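Local coordinates for protein transcription factor GAMBIF1 (Anopheles gambiae, PDB 1BVO) that binds DNA through its Rel homology specificity domain and probably activates transcription by RNA polymerase II, at residues Gly47-Arg51 with Ser90-Ser94; Pro68-Asn72 with Ala113-Arg117; Ile5-Pro9 with Val166-Ile171; Arg121-Phe125 with Leu145-Val149. All blocks are in the same frame, centred on the assembly; numbering follows the deposited sequence.

Interaction 1: Gly47-Arg51 with Ser90-Ser94; sequences GYRGR and STTMS
Two loops at the end of the immunoglobulin-like beta sandwich of the Rel homology domain meet where R49 reaches over to T91 and M93 packs against the backbone of Y48-G50. Each loop passes between the sheets: loop 47-51 joins strand 42-46 to strand 52-59, while loop 90-94 leads from strand 83-87 to strand 94-96. The nearest atom is about 23 Å from the bound DNA, so this is surface packing at a distance from the recognition site. One hydrogen bond spans the gap, from R49 NE to T91 O (3.1 Å, with an N-H...O angle of 143°). The donor lies in the carbonyl plane on a lone pair of T91 O, while that oxygen is tilted 25° out of the guanidinium plane. With CG anti to the backbone N (chi1 -177°) the chain runs out alongside the other loop, and the bend at chi3 brings NE to T91 O. On the way R49 CG passes S90 O at 3.2 Å. M93 crosses the R49 side chain obliquely, with SD 3.6 Å from Y48 O; the placement of its terminal methyl is doubtful. A CA-H...O contact joins S90 CA to G50 O at 3.4 Å. The R51 CB is directed away from the second loop, and its guanidinium forms a salt bridge with E87, whereas N89 OD1 accepts the backbone N-H groups of T91 and T92. Within the first loop, the Y48 ring folds back on its own chain, and its OH donates to R51 O across 2.8 Å, in the carbonyl plane and on a lone pair.

Interaction 2: Pro68-Asn72 with Ala113-Arg117; sequences PHPHN and ALRLR
R117 sets CG anti to the backbone N (chi1 -170°) and then bends at chi2 and chi3, which curls its guanidinium off the helix and onto the carbonyls of H69, P70 and H71. The helix, 107-120, is an addition to the immunoglobulin-like sandwich of the Rel homology domain, and R117 fastens it to the loop leading into strand 72-74. R117 NH1 donates to H69 O at 2.6 Å, with an N-H...O angle of 150°; the donor sits above the carbonyl plane and not on a lone pair. R117 NH2 donates to H71 O at 2.9 Å, again from above the carbonyl plane, and adds weak bonds to P70 O and H69 O. One buried guanidinium thus draws three successive carbonyls round it, P70 O only weakly, which would hold the loop against the helix. Apolar contacts flank it. L114 lies side by side with P70, its CD2 4.1 Å from P70 CD, and the same methyl touches P68 O at 3.5 Å. P68 CB rests on R117 CG at 3.9 Å, covering the aliphatic part of the arginine, and A113 CB abuts P70 CB. The loop is also braced internally. H69 NE2 hydrogen-bonds to D139 O, which is consistent with its proton being on that nitrogen, and ND1 accepts from H71 N at 3.2 Å. The DNA lies about 6 Å from the nearest atom of the contact. H69 turns its ring across that of H71, placing CE1 of H69 over the centre of the H71 ring, 3.5 Å above its plane.

Interaction 3: Ile5-Pro9 with Val166-Ile171; sequences ITEQP and VVSDII
P9, I5 and Q8 supply the whole surface buried on the N-terminal side; their main partners differ, though all three touch S168. The P9 ring crosses the I171 side chain at about a right angle, with CB 3.6 Å from I171 CD1 and the CB-CG side of the ring covering that branch. I5 approaches from the other end of its segment. Its CG1 stands anti to the carbonyl carbon (chi1 -56°), and the side chain slides past V166 in the opposite direction until CD1 lies 3.4 Å from V166 CG1 and 3.6 Å from V167 O. The contact joins the two sheets of the beta sandwich along one margin: strand 2-7 is outermost in the three-stranded sheet, and strand 159-172 is outermost in the five-stranded one. Between I5 and Q8 the chain turns a corner, and T6 and E7 both face S42 in a classic beta bulge. Q8 supplies the polar link. D169 N donates to Q8 OE1 at 2.9 Å in a nearly straight bond (171°), although the donor is tilted from the amide plane. The amide then stacks on the D169 carboxylate, their planes 18° apart. S168 OG accepts from L145 N of strand 142-152 and donates to D169 O. A water bridges the amide nitrogen to the other segment: Q8 NE2 donates to it at 2.9 Å, and it donates to V167 O at 2.7 Å and weakly to D169 OD1.

Interaction 4: Arg121-Phe125 with Leu145-Val149; sequences RVDPF and LCFQV
D123 OD2, which accepts the backbone N-H groups of T127 and G128, anchors the turn beside P124, whose ring packs on C146 and Q148. The segment begins in a Schellman motif: R121, with positive phi, ends helix 107-120, its N pairing with Q118 O and V122 N pairing with R117 O. From there the chain runs over the face of the five-stranded sheet of the Rel homology sandwich, and strand 142-152 offers alternate side chains to it. C146 and Q148 direct CB toward the loop, whereas F147 between them points to the other sheet, where it packs on I5. P124 is the wedge. Its CB lies 3.5 Å and its CG 3.6 Å from C146 SG. Q148 crosses the proline at about a right angle, its chain extended beyond CG, bringing NE2 to 3.7 Å from P124 CA and OE1 to 3.9 Å from P124 CG. These are van der Waals contacts, and the V122 side chain borders the same amide, with CG1 4.3 Å from Q148 OE1. The C146 sulfur, turned anti to its own N (chi1 -167°), also approaches the F125 ring, which continues onto H66, P165 and V167. This is a Cys sulfur-aromatic contact of oblique geometry: SG sits 5.1 Å from the ring centroid and 59° off the ring normal, with F125 CE1 the nearest ring atom at 4.0 Å.

In the fold
Starting from the N terminus, the first segment of interaction 3 (5-9) waits until 166-171 for its partner, so its loop encloses the other three contacts. Interaction 1 opens at 47-51 and interaction 2 at 68-72; the first closes at 90-94 and the second at 113-117, so the two cross along the chain, their centres about 30 Å apart. Interaction 4 follows in series and touches interaction 2 at the helix end and interaction 3 through neighbouring strands 142-152 and 159-172. Interaction 1 binds the sandwich's end loops and interaction 3 its two sheets; interaction 2 joins helix 107-120 to the loop before strand 72-74, and interaction 4 sets the loop after that helix on the five-stranded sheet.

Interaction 1: Gly47-Arg51 with Ser90-Ser94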
loop_
_atom_site.group_PDB
_atom_site.type_symbol
_atom_site.label_atom_id
_atom_site.label_comp_id
_atom_site.label_asym_id
_atom_site.label_seq_id
_atom_site.Cartn_x
_atom_site.Cartn_y
_atom_site.Cartn_z
ATOM N N GLY C 47 21.592 29.243 -30.838
ATOM C CA GLY C 47 21.511 30.688 -30.793
ATOM C C GLY C 47 22.225 31.369 -29.641
ATOM O O GLY C 47 22.198 32.598 -29.564
ATOM N N TYR C 48 22.915 30.616 -28.788
ATOM C CA TYR C 48 23.584 31.241 -27.655
ATOM C C TYR C 48 24.725 30.418 -27.061
ATOM O O TYR C 48 24.704 29.181 -27.077
ATOM C CB TYR C 48 22.539 31.585 -26.574
ATOM C CG TYR C 48 23.059 31.985 -25.200
ATOM C CD1 TYR C 48 23.424 31.014 -24.264
ATOM C CD2 TYR C 48 23.096 33.322 -24.798
ATOM C CE1 TYR C 48 23.794 31.360 -22.969
ATOM C CE2 TYR C 48 23.470 33.679 -23.498
ATOM C CZ TYR C 48 23.811 32.690 -22.590
ATOM O OH TYR C 48 24.157 33.017 -21.301
ATOM N N ARG C 49 25.760 31.137 -26.623
ATOM C CA ARG C 49 26.901 30.523 -25.966
ATOM C C ARG C 49 27.189 31.332 -24.719
ATOM O O ARG C 49 27.394 32.550 -24.787
ATOM C CB ARG C 49 28.138 30.494 -26.857
ATOM C CG ARG C 49 29.314 29.772 -26.180
ATOM C CD ARG C 49 30.477 29.553 -27.109
ATOM N NE ARG C 49 30.161 28.579 -28.149
ATOM C CZ ARG C 49 30.517 28.696 -29.425
ATOM N NH1 ARG C 49 31.208 29.752 -29.840
ATOM N NH2 ARG C 49 30.195 27.734 -30.286
ATOM N N GLY C 50 27.185 30.650 -23.583
ATOM C CA GLY C 50 27.429 31.298 -22.322
ATOM C C GLY C 50 26.904 30.393 -21.242
ATOM O O GLY C 50 26.652 29.217 -21.475
ATOM N N ARG C 51 26.778 30.938 -20.045
ATOM C CA ARG C 51 26.274 30.209 -18.891
ATOM C C ARG C 51 24.806 29.906 -19.119
ATOM O O ARG C 51 24.074 30.764 -19.637
ATOM C CB ARG C 51 26.333 31.076 -17.633
ATOM C CG ARG C 51 27.660 31.705 -17.326
ATOM C CD ARG C 51 28.639 30.745 -16.725
ATOM N NE ARG C 51 28.221 30.133 -15.458
ATOM C CZ ARG C 51 28.017 30.770 -14.306
ATOM N NH1 ARG C 51 28.146 32.091 -14.229
ATOM N NH2 ARG C 51 27.818 30.050 -13.196
ATOM N N SER C 90 29.189 25.569 -20.899
ATOM C CA SER C 90 29.165 26.917 -21.446
ATOM C C SER C 90 29.796 27.152 -22.822
ATOM O O SER C 90 29.742 28.269 -23.345
ATOM C CB SER C 90 29.724 27.912 -20.419
ATOM O OG SER C 90 30.597 27.301 -19.480
ATOM N N THR C 91 30.350 26.115 -23.435
ATOM C CA THR C 91 30.942 26.271 -24.755
ATOM C C THR C 91 30.277 25.333 -25.758
ATOM O O THR C 91 29.828 25.762 -26.820
ATOM C CB THR C 91 32.472 26.065 -24.743
ATOM O OG1 THR C 91 33.075 27.089 -23.936
ATOM C CG2 THR C 91 33.048 26.144 -26.163
ATOM N N THR C 92 30.183 24.058 -25.408
ATOM C CA THR C 92 29.553 23.090 -26.292
ATOM C C THR C 92 28.052 23.358 -26.354
ATOM O O THR C 92 27.427 23.154 -27.394
ATOM C CB THR C 92 29.787 21.638 -25.821
ATOM O OG1 THR C 92 28.974 21.358 -24.671
ATOM C CG2 THR C 92 31.259 21.415 -25.464
ATOM N N MET C 93 27.488 23.827 -25.239
ATOM C CA MET C 93 26.063 24.134 -25.130
ATOM C C MET C 93 25.154 22.907 -25.123
ATOM O O MET C 93 23.979 22.986 -25.488
ATOM C CB MET C 93 25.621 25.111 -26.227
ATOM C CG MET C 93 26.021 26.525 -25.975
ATOM S SD MET C 93 25.584 26.977 -24.309
ATOM C CE MET C 93 27.013 27.522 -23.830
ATOM N N SER C 94 25.687 21.780 -24.665
ATOM C CA SER C 94 24.930 20.537 -24.610
ATOM C C SER C 94 25.085 19.840 -23.277
ATOM O O SER C 94 26.061 20.058 -22.546
ATOM C CB SER C 94 25.383 19.584 -25.718
ATOM O OG SER C 94 26.504 20.091 -26.411
#

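Interaction 2: Pro68-Asn72 with Ala113-Arg117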
loop_
_atom_site.group_PDB
_atom_site.type_symbol
_atom_site.label_atom_id
_atom_site.label_comp_id
_atom_site.label_asym_id
_atom_site.label_seq_id
_atom_site.Cartn_x
_atom_site.Cartn_y
_atom_site.Cartn_z
ATOM N N PRO C 68 2.409 19.770 -14.469
ATOM C CA PRO C 68 3.366 19.126 -13.576
ATOM C C PRO C 68 2.832 17.738 -13.309
ATOM O O PRO C 68 1.642 17.562 -13.004
ATOM C CB PRO C 68 3.278 19.985 -12.327
ATOM C CG PRO C 68 3.113 21.337 -12.896
ATOM C CD PRO C 68 2.067 21.116 -13.972
ATOM N N HIS C 69 3.672 16.753 -13.570
ATOM C CA HIS C 69 3.297 15.388 -13.342
ATOM C C HIS C 69 3.883 15.111 -11.988
ATOM O O HIS C 69 5.049 15.409 -11.743
ATOM C CB HIS C 69 3.909 14.470 -14.386
ATOM C CG HIS C 69 3.380 13.073 -14.321
ATOM N ND1 HIS C 69 3.382 12.350 -13.149
ATOM C CD2 HIS C 69 2.771 12.308 -15.247
ATOM C CE1 HIS C 69 2.786 11.185 -13.364
ATOM N NE2 HIS C 69 2.405 11.136 -14.625
ATOM N N PRO C 70 3.108 14.469 -11.105
ATOM C CA PRO C 70 3.530 14.131 -9.733
ATOM C C PRO C 70 4.880 13.440 -9.601
ATOM O O PRO C 70 5.659 13.752 -8.699
ATOM C CB PRO C 70 2.392 13.236 -9.228
ATOM C CG PRO C 70 1.804 12.678 -10.498
ATOM C CD PRO C 70 1.775 13.906 -11.380
ATOM N N HIS C 71 5.153 12.507 -10.507
ATOM C CA HIS C 71 6.401 11.764 -10.457
ATOM C C HIS C 71 7.675 12.601 -10.280
ATOM O O HIS C 71 7.794 13.703 -10.826
ATOM C CB HIS C 71 6.468 10.805 -11.635
ATOM C CG HIS C 71 5.450 9.712 -11.560
ATOM N ND1 HIS C 71 5.251 8.807 -12.565
ATOM C CD2 HIS C 71 4.607 9.366 -10.558
ATOM C CE1 HIS C 71 4.331 7.919 -12.189
ATOM N NE2 HIS C 71 3.932 8.241 -10.974
ATOM N N ASN C 72 8.559 12.119 -9.408
ATOM C CA ASN C 72 9.810 12.806 -9.113
ATOM C C ASN C 72 10.939 12.235 -9.944
ATOM O O ASN C 72 10.943 11.034 -10.268
ATOM C CB ASN C 72 10.172 12.650 -7.636
ATOM C CG ASN C 72 9.076 13.109 -6.713
ATOM O OD1 ASN C 72 8.491 14.186 -6.891
ATOM N ND2 ASN C 72 8.765 12.280 -5.732
ATOM N N ALA C 113 2.388 15.417 -3.313
ATOM C CA ALA C 113 3.474 15.550 -4.276
ATOM C C ALA C 113 3.291 16.826 -5.083
ATOM O O ALA C 113 4.163 17.704 -5.082
ATOM C CB ALA C 113 3.514 14.345 -5.192
ATOM N N LEU C 114 2.158 16.928 -5.772
ATOM C CA LEU C 114 1.854 18.108 -6.568
ATOM C C LEU C 114 1.839 19.329 -5.669
ATOM O O LEU C 114 2.125 20.441 -6.107
ATOM C CB LEU C 114 0.504 17.957 -7.251
ATOM C CG LEU C 114 0.545 16.982 -8.423
ATOM C CD1 LEU C 114 -0.844 16.821 -9.000
ATOM C CD2 LEU C 114 1.518 17.499 -9.472
ATOM N N ARG C 115 1.520 19.098 -4.400
ATOM C CA ARG C 115 1.494 20.157 -3.403
ATOM C C ARG C 115 2.924 20.704 -3.402
ATOM O O ARG C 115 3.140 21.881 -3.679
ATOM C CB ARG C 115 1.134 19.573 -2.026
ATOM C CG ARG C 115 0.801 20.592 -0.927
ATOM C CD ARG C 115 1.186 20.076 0.457
ATOM N NE ARG C 115 2.425 20.682 0.959
ATOM C CZ ARG C 115 3.510 20.007 1.348
ATOM N NH1 ARG C 115 3.529 18.673 1.296
ATOM N NH2 ARG C 115 4.591 20.678 1.770
ATOM N N LEU C 116 3.894 19.808 -3.222
ATOM C CA LEU C 116 5.312 20.172 -3.198
ATOM C C LEU C 116 5.854 20.779 -4.495
ATOM O O LEU C 116 6.624 21.739 -4.443
ATOM C CB LEU C 116 6.174 18.974 -2.760
ATOM C CG LEU C 116 6.100 18.584 -1.278
ATOM C CD1 LEU C 116 6.673 17.191 -1.049
ATOM C CD2 LEU C 116 6.840 19.615 -0.436
ATOM N N ARG C 117 5.468 20.240 -5.652
ATOM C CA ARG C 117 5.943 20.787 -6.926
ATOM C C ARG C 117 5.583 22.281 -6.945
ATOM O O ARG C 117 6.382 23.101 -7.381
ATOM C CB ARG C 117 5.311 20.035 -8.112
ATOM C CG ARG C 117 5.919 20.348 -9.509
ATOM C CD ARG C 117 7.337 19.787 -9.697
ATOM N NE ARG C 117 7.450 18.387 -9.259
ATOM C CZ ARG C 117 7.000 17.333 -9.937
ATOM N NH1 ARG C 117 6.402 17.506 -11.115
ATOM N NH2 ARG C 117 7.098 16.113 -9.393
#

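Interaction 3: Ile5-Pro9 with Val166-Ile171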
loop_
_atom_site.group_PDB
_atom_site.type_symbol
_atom_site.label_atom_id
_atom_site.label_comp_id
_atom_site.label_asym_id
_atom_site.label_seq_id
_atom_site.Cartn_x
_atom_site.Cartn_y
_atom_site.Cartn_z
ATOM N N ILE C 5 16.123 18.741 -28.556
ATOM C CA ILE C 5 16.265 17.476 -27.858
ATOM C C ILE C 5 16.955 16.524 -28.806
ATOM O O ILE C 5 16.305 15.784 -29.541
ATOM C CB ILE C 5 14.928 16.928 -27.439
ATOM C CG1 ILE C 5 14.231 17.978 -26.587
ATOM C CG2 ILE C 5 15.110 15.583 -26.730
ATOM C CD1 ILE C 5 13.065 17.461 -25.829
ATOM N N THR C 6 18.279 16.517 -28.748
ATOM C CA THR C 6 19.094 15.705 -29.634
ATOM C C THR C 6 18.997 14.197 -29.495
ATOM O O THR C 6 19.276 13.468 -30.449
ATOM C CB THR C 6 20.553 16.179 -29.615
ATOM O OG1 THR C 6 21.088 16.076 -28.288
ATOM C CG2 THR C 6 20.619 17.637 -30.067
ATOM N N GLU C 7 18.681 13.712 -28.306
ATOM C CA GLU C 7 18.487 12.281 -28.150
ATOM C C GLU C 7 17.364 12.179 -27.168
ATOM O O GLU C 7 17.402 12.740 -26.076
ATOM C CB GLU C 7 19.737 11.503 -27.711
ATOM C CG GLU C 7 19.427 10.106 -27.140
ATOM C CD GLU C 7 19.904 8.939 -27.984
ATOM O OE1 GLU C 7 21.119 8.757 -28.161
ATOM O OE2 GLU C 7 19.056 8.156 -28.438
ATOM N N GLN C 8 16.289 11.612 -27.681
ATOM C CA GLN C 8 15.060 11.433 -26.961
ATOM C C GLN C 8 15.074 10.236 -26.065
ATOM O O GLN C 8 15.692 9.208 -26.364
ATOM C CB GLN C 8 13.926 11.280 -27.957
ATOM C CG GLN C 8 13.594 12.547 -28.666
ATOM C CD GLN C 8 12.606 13.380 -27.905
ATOM O OE1 GLN C 8 12.150 13.002 -26.816
ATOM N NE2 GLN C 8 12.270 14.540 -28.460
ATOM N N PRO C 9 14.368 10.343 -24.948
ATOM C CA PRO C 9 14.310 9.232 -24.018
ATOM C C PRO C 9 13.623 8.054 -24.666
ATOM O O PRO C 9 12.689 8.204 -25.459
ATOM C CB PRO C 9 13.495 9.794 -22.855
ATOM C CG PRO C 9 12.670 10.887 -23.492
ATOM C CD PRO C 9 13.656 11.517 -24.426
ATOM N N VAL C 166 10.606 22.959 -23.448
ATOM C CA VAL C 166 10.559 22.019 -24.543
ATOM C C VAL C 166 10.220 20.692 -23.891
ATOM O O VAL C 166 10.712 20.362 -22.801
ATOM C CB VAL C 166 11.896 22.026 -25.317
ATOM C CG1 VAL C 166 12.143 20.703 -25.983
ATOM C CG2 VAL C 166 11.840 23.130 -26.364
ATOM N N VAL C 167 9.309 19.976 -24.529
ATOM C CA VAL C 167 8.838 18.724 -23.995
ATOM C C VAL C 167 9.327 17.562 -24.863
ATOM O O VAL C 167 9.518 17.721 -26.068
ATOM C CB VAL C 167 7.305 18.809 -23.815
ATOM C CG1 VAL C 167 6.605 17.575 -24.317
ATOM C CG2 VAL C 167 6.980 19.104 -22.365
ATOM N N SER C 168 9.676 16.469 -24.187
ATOM C CA SER C 168 10.185 15.252 -24.808
ATOM C C SER C 168 9.045 14.334 -25.191
ATOM O O SER C 168 7.921 14.456 -24.668
ATOM C CB SER C 168 11.036 14.493 -23.792
ATOM O OG SER C 168 10.205 13.944 -22.772
ATOM N N ASP C 169 9.354 13.344 -26.019
ATOM C CA ASP C 169 8.343 12.380 -26.403
ATOM C C ASP C 169 7.938 11.646 -25.144
ATOM O O ASP C 169 8.644 11.712 -24.127
ATOM C CB ASP C 169 8.882 11.410 -27.446
ATOM C CG ASP C 169 9.260 12.114 -28.741
ATOM O OD1 ASP C 169 9.030 13.343 -28.851
ATOM O OD2 ASP C 169 9.786 11.437 -29.650
ATOM N N ILE C 170 6.805 10.962 -25.187
ATOM C CA ILE C 170 6.352 10.273 -24.005
ATOM C C ILE C 170 7.209 9.095 -23.563
ATOM O O ILE C 170 7.784 8.363 -24.380
ATOM C CB ILE C 170 4.898 9.856 -24.141
ATOM C CG1 ILE C 170 4.060 11.106 -24.408
ATOM C CG2 ILE C 170 4.429 9.169 -22.861
ATOM C CD1 ILE C 170 2.706 10.829 -24.998
ATOM N N ILE C 171 7.332 8.976 -22.244
ATOM C CA ILE C 171 8.060 7.899 -21.578
ATOM C C ILE C 171 6.968 7.116 -20.837
ATOM O O ILE C 171 6.250 7.689 -19.999
ATOM C CB ILE C 171 9.046 8.435 -20.537
ATOM C CG1 ILE C 171 10.184 9.172 -21.221
ATOM C CG2 ILE C 171 9.579 7.299 -19.679
ATOM C CD1 ILE C 171 11.006 9.976 -20.265
HETATM O O HOH W 1 10.082 16.513 -28.394
#

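Interaction 4: Arg121-Phe125 with Leu145-Val149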
loop_
_atom_site.group_PDB
_atom_site.type_symbol
_atom_site.label_atom_id
_atom_site.label_comp_id
_atom_site.label_asym_id
_atom_site.label_seq_id
_atom_site.Cartn_x
_atom_site.Cartn_y
_atom_site.Cartn_z
ATOM N N ARG C 121 7.861 25.792 -6.933
ATOM C CA ARG C 121 7.449 26.722 -8.004
ATOM C C ARG C 121 7.774 26.225 -9.410
ATOM O O ARG C 121 7.960 27.019 -10.324
ATOM C CB ARG C 121 8.023 28.132 -7.807
ATOM C CG ARG C 121 7.355 29.010 -6.725
ATOM C CD ARG C 121 6.010 29.652 -7.138
ATOM N NE ARG C 121 6.122 30.800 -8.057
ATOM C CZ ARG C 121 5.112 31.632 -8.336
ATOM N NH1 ARG C 121 3.926 31.448 -7.769
ATOM N NH2 ARG C 121 5.269 32.637 -9.196
ATOM N N VAL C 122 7.771 24.911 -9.599
ATOM C CA VAL C 122 8.048 24.343 -10.913
ATOM C C VAL C 122 6.754 24.109 -11.681
ATOM O O VAL C 122 5.994 23.184 -11.379
ATOM C CB VAL C 122 8.840 23.019 -10.837
ATOM C CG1 VAL C 122 8.836 22.304 -12.173
ATOM C CG2 VAL C 122 10.269 23.309 -10.445
ATOM N N ASP C 123 6.485 24.985 -12.632
ATOM C CA ASP C 123 5.304 24.852 -13.444
ATOM C C ASP C 123 5.704 25.388 -14.790
ATOM O O ASP C 123 5.574 26.579 -15.069
ATOM C CB ASP C 123 4.153 25.664 -12.860
ATOM C CG ASP C 123 2.887 25.558 -13.691
ATOM O OD1 ASP C 123 2.906 24.982 -14.801
ATOM O OD2 ASP C 123 1.852 26.077 -13.232
ATOM N N PRO C 124 6.227 24.510 -15.643
ATOM C CA PRO C 124 6.679 24.869 -16.980
ATOM C C PRO C 124 5.694 25.661 -17.822
ATOM O O PRO C 124 6.001 26.761 -18.280
ATOM C CB PRO C 124 6.986 23.511 -17.611
ATOM C CG PRO C 124 7.407 22.677 -16.439
ATOM C CD PRO C 124 6.369 23.059 -15.419
ATOM N N PHE C 125 4.510 25.104 -18.032
ATOM C CA PHE C 125 3.530 25.755 -18.883
ATOM C C PHE C 125 2.462 26.679 -18.277
ATOM O O PHE C 125 1.539 27.089 -18.985
ATOM C CB PHE C 125 2.896 24.695 -19.791
ATOM C CG PHE C 125 3.884 23.984 -20.659
ATOM C CD1 PHE C 125 4.546 22.844 -20.210
ATOM C CD2 PHE C 125 4.177 24.466 -21.932
ATOM C CE1 PHE C 125 5.484 22.192 -21.026
ATOM C CE2 PHE C 125 5.110 23.829 -22.747
ATOM C CZ PHE C 125 5.767 22.688 -22.292
ATOM N N LEU C 145 9.651 14.354 -20.070
ATOM C CA LEU C 145 10.654 15.123 -19.362
ATOM C C LEU C 145 10.501 16.538 -19.876
ATOM O O LEU C 145 10.328 16.760 -21.086
ATOM C CB LEU C 145 12.051 14.601 -19.703
ATOM C CG LEU C 145 12.295 13.150 -19.294
ATOM C CD1 LEU C 145 13.629 12.669 -19.826
ATOM C CD2 LEU C 145 12.229 13.038 -17.788
ATOM N N CYS C 146 10.529 17.498 -18.970
ATOM C CA CYS C 146 10.415 18.885 -19.381
ATOM C C CYS C 146 11.760 19.567 -19.165
ATOM O O CYS C 146 12.351 19.468 -18.076
ATOM C CB CYS C 146 9.349 19.614 -18.593
ATOM S SG CYS C 146 8.939 21.215 -19.333
ATOM N N PHE C 147 12.271 20.213 -20.207
ATOM C CA PHE C 147 13.550 20.885 -20.098
ATOM C C PHE C 147 13.370 22.391 -20.135
ATOM O O PHE C 147 13.122 22.966 -21.187
ATOM C CB PHE C 147 14.490 20.454 -21.225
ATOM C CG PHE C 147 14.746 18.964 -21.274
ATOM C CD1 PHE C 147 15.769 18.397 -20.535
ATOM C CD2 PHE C 147 13.959 18.138 -22.061
ATOM C CE1 PHE C 147 16.001 17.020 -20.574
ATOM C CE2 PHE C 147 14.177 16.771 -22.109
ATOM C CZ PHE C 147 15.205 16.207 -21.363
ATOM N N GLN C 148 13.433 23.029 -18.978
ATOM C CA GLN C 148 13.323 24.481 -18.957
ATOM C C GLN C 148 14.732 25.010 -18.891
ATOM O O GLN C 148 15.439 24.776 -17.896
ATOM C CB GLN C 148 12.600 24.984 -17.737
ATOM C CG GLN C 148 11.136 24.807 -17.749
ATOM C CD GLN C 148 10.617 25.110 -16.407
ATOM O OE1 GLN C 148 10.832 24.333 -15.460
ATOM N NE2 GLN C 148 10.037 26.296 -16.258
ATOM N N VAL C 149 15.154 25.720 -19.931
ATOM C CA VAL C 149 16.499 26.263 -19.952
ATOM C C VAL C 149 16.482 27.739 -19.575
ATOM O O VAL C 149 15.555 28.473 -19.940
ATOM C CB VAL C 149 17.177 26.033 -21.326
ATOM C CG1 VAL C 149 18.307 27.026 -21.547
ATOM C CG2 VAL C 149 17.732 24.618 -21.393
#